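Local coordinates for protein aminotransferase (Psychrobacter arcticus 273-4, PDB 3IF2) that probably transfers amino groups between amino acids and keto acids, perhaps from valine to pyruvate, using pyridoxal 5'-phosphate as cofactor, at residues Gly208-Ser213 against Tyr238-Ile243. Numbering follows the deposited sequence.
Sequences GAICCS and YDIPLI
I210 and I240 meet at about a right angle, CD1 of I240 lying 3.7 Å from CG1 of I210. I240 can do this because its CG1 stands between its backbone N and carbonyl carbon (chi1 57°), while CG2, anti to that carbonyl carbon, rests against the carbonyl oxygen of G208. Shortening I240 to an alanine would probably leave CG1 of I210 without this neighbour and open a gap beside the G208 carbonyl. On the face of the sheet that carries I210, CD1 of L242 lies obliquely against it, 3.9 Å from CG2 of I210. On the opposite face I243 lies beside C211: its CB and CG2 both touch SG, and its CD1 runs back to CB of A209, which also meets CG of P241 at 4.0 Å.

The backbones pair as parallel strands. I210 pairs with L242, its N donating in a nearly straight bond to O of P241 (3.0 Å). Its O accepts from N of I243 at 2.7 Å, and a weak bond from N of C212 to O of I243 (3.3 Å) follows.

The two strands and helix 225-237 between them make a beta-alpha-beta unit of the large mixed sheet in this class I/II aminotransferase fold. The helix, closed by a Schellman motif with D239 as C-prime residue, covers I210 and L242 with A235, A232 and M228. Helix 115-125 packs L122 and F123 on the face of C211 and I243. Strand 142-149 flanks 207-213, which delivers S213 to the cofactor, and 268-273 pairs with 242-245.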
ATOM      1  N   GLY A 208     -17.096  16.237   7.715  1.00 36.87           N
ATOM      2  CA  GLY A 208     -17.406  14.954   7.052  1.00 37.12           C
ATOM      3  C   GLY A 208     -17.370  13.695   7.919  1.00 36.79           C
ATOM      4  O   GLY A 208     -18.079  12.737   7.634  1.00 37.49           O
ATOM      5  N   ALA A 209     -16.538  13.698   8.959  1.00 36.68           N
ATOM      6  CA  ALA A 209     -16.413  12.578   9.900  1.00 36.30           C
ATOM      7  C   ALA A 209     -15.754  13.047  11.187  1.00 36.37           C
ATOM      8  O   ALA A 209     -15.176  14.130  11.211  1.00 35.69           O
ATOM      9  CB  ALA A 209     -15.589  11.469   9.284  1.00 36.16           C
ATOM     10  N   ILE A 210     -15.878  12.241  12.248  1.00 36.68           N
ATOM     11  CA  ILE A 210     -15.189  12.486  13.523  1.00 36.93           C
ATOM     12  C   ILE A 210     -14.164  11.369  13.655  1.00 37.35           C
ATOM     13  O   ILE A 210     -14.469  10.225  13.316  1.00 38.04           O
ATOM     14  CB  ILE A 210     -16.120  12.479  14.751  1.00 36.87           C
ATOM     15  CG1 ILE A 210     -17.203  13.550  14.609  1.00 37.46           C
ATOM     16  CG2 ILE A 210     -15.323  12.761  16.021  1.00 36.20           C
ATOM     17  CD1 ILE A 210     -18.168  13.633  15.806  1.00 37.80           C
ATOM     18  N   CYS A 211     -12.963  11.692  14.136  1.00 37.72           N
ATOM     19  CA  CYS A 211     -11.909  10.694  14.322  1.00 38.06           C
ATOM     20  C   CYS A 211     -11.022  10.882  15.557  1.00 37.98           C
ATOM     21  O   CYS A 211     -10.705  12.010  15.930  1.00 38.17           O
ATOM     22  CB  CYS A 211     -11.013  10.646  13.089  1.00 38.61           C
ATOM     23  SG  CYS A 211      -9.809   9.284  13.160  1.00 39.41           S
ATOM     24  N   CYS A 212     -10.621   9.760  16.165  1.00 38.05           N
ATOM     25  CA  CYS A 212      -9.668   9.758  17.274  1.00 38.67           C
ATOM     26  C   CYS A 212      -9.030   8.394  17.528  1.00 38.77           C
ATOM     27  O   CYS A 212      -9.584   7.377  17.139  1.00 38.85           O
ATOM     28  CB  CYS A 212     -10.335  10.207  18.560  1.00 39.36           C
ATOM     29  SG  CYS A 212     -11.589   9.073  19.057  1.00 40.25           S
ATOM     30  N   SER A 213      -7.875   8.411  18.198  1.00 38.78           N
ATOM     31  CA  SER A 213      -7.127   7.226  18.580  1.00 38.53           C
ATOM     32  C   SER A 213      -7.421   6.904  20.040  1.00 39.02           C
ATOM     33  O   SER A 213      -7.497   7.820  20.865  1.00 38.90           O
ATOM     34  CB  SER A 213      -5.629   7.406  18.329  1.00 39.09           C
ATOM     35  OG  SER A 213      -5.128   8.611  18.860  1.00 39.40           O
ATOM     36  N   TYR A 238     -25.429  14.583  13.322  1.00 45.09           N
ATOM     37  CA  TYR A 238     -24.956  15.250  12.101  1.00 44.72           C
ATOM     38  C   TYR A 238     -24.759  14.360  10.849  1.00 44.75           C
ATOM     39  O   TYR A 238     -24.189  14.838   9.863  1.00 45.62           O
ATOM     40  CB  TYR A 238     -23.699  16.091  12.421  1.00 44.43           C
ATOM     41  CG  TYR A 238     -24.008  17.280  13.320  1.00 44.34           C
ATOM     42  CD1 TYR A 238     -24.584  18.453  12.793  1.00 44.33           C
ATOM     43  CD2 TYR A 238     -23.740  17.243  14.694  1.00 44.25           C
ATOM     44  CE1 TYR A 238     -24.886  19.568  13.620  1.00 44.04           C
ATOM     45  CE2 TYR A 238     -24.037  18.354  15.529  1.00 44.29           C
ATOM     46  CZ  TYR A 238     -24.606  19.507  14.982  1.00 44.22           C
ATOM     47  OH  TYR A 238     -24.890  20.578  15.796  1.00 44.66           O
ATOM     48  N   ASP A 239     -25.287  13.124  10.833  1.00 44.83           N
ATOM     49  CA  ASP A 239     -25.114  12.174   9.690  1.00 44.80           C
ATOM     50  C   ASP A 239     -23.673  12.016   9.239  1.00 42.74           C
ATOM     51  O   ASP A 239     -23.353  12.150   8.055  1.00 43.00           O
ATOM     52  CB  ASP A 239     -26.010  12.534   8.481  1.00 46.75           C
ATOM     53  CG  ASP A 239     -27.356  11.889   8.549  1.00 48.24           C
ATOM     54  OD1 ASP A 239     -28.197  12.367   9.350  1.00 49.33           O
ATOM     55  OD2 ASP A 239     -27.565  10.917   7.765  1.00 49.59           O
ATOM     56  N   ILE A 240     -22.793  11.802  10.204  1.00 41.03           N
ATOM     57  CA  ILE A 240     -21.375  11.578   9.920  1.00 40.55           C
ATOM     58  C   ILE A 240     -20.869  10.411  10.775  1.00 39.79           C
ATOM     59  O   ILE A 240     -21.349  10.222  11.900  1.00 40.19           O
ATOM     60  CB  ILE A 240     -20.520  12.870  10.125  1.00 40.45           C
ATOM     61  CG1 ILE A 240     -20.661  13.443  11.551  1.00 39.89           C
ATOM     62  CG2 ILE A 240     -20.900  13.934   9.082  1.00 39.72           C
ATOM     63  CD1 ILE A 240     -19.608  14.480  11.897  1.00 39.37           C
ATOM     64  N   PRO A 241     -19.923   9.613  10.246  1.00 38.85           N
ATOM     65  CA  PRO A 241     -19.430   8.509  11.042  1.00 37.99           C
ATOM     66  C   PRO A 241     -18.388   8.914  12.078  1.00 36.73           C
ATOM     67  O   PRO A 241     -17.785   9.990  11.979  1.00 36.27           O
ATOM     68  CB  PRO A 241     -18.808   7.594   9.992  1.00 38.20           C
ATOM     69  CG  PRO A 241     -18.318   8.501   8.988  1.00 38.62           C
ATOM     70  CD  PRO A 241     -19.366   9.556   8.884  1.00 38.89           C
ATOM     71  N   LEU A 242     -18.201   8.015  13.043  1.00 35.61           N
ATOM     72  CA  LEU A 242     -17.194   8.115  14.093  1.00 35.60           C
ATOM     73  C   LEU A 242     -16.124   7.057  13.775  1.00 36.30           C
ATOM     74  O   LEU A 242     -16.380   5.851  13.876  1.00 36.93           O
ATOM     75  CB  LEU A 242     -17.834   7.860  15.448  1.00 35.26           C
ATOM     76  CG  LEU A 242     -16.969   7.802  16.693  1.00 35.41           C
ATOM     77  CD1 LEU A 242     -16.103   9.048  16.813  1.00 35.19           C
ATOM     78  CD2 LEU A 242     -17.896   7.620  17.912  1.00 35.39           C
ATOM     79  N   ILE A 243     -14.950   7.522  13.353  1.00 36.07           N
ATOM     80  CA  ILE A 243     -13.823   6.677  13.014  1.00 35.58           C
ATOM     81  C   ILE A 243     -13.042   6.525  14.307  1.00 36.88           C
ATOM     82  O   ILE A 243     -12.777   7.526  14.966  1.00 36.93           O
ATOM     83  CB  ILE A 243     -12.916   7.318  11.931  1.00 34.94           C
ATOM     84  CG1 ILE A 243     -13.738   7.745  10.691  1.00 34.18           C
ATOM     85  CG2 ILE A 243     -11.825   6.346  11.519  1.00 34.40           C
ATOM     86  CD1 ILE A 243     -12.943   8.443   9.649  1.00 33.48           C
TER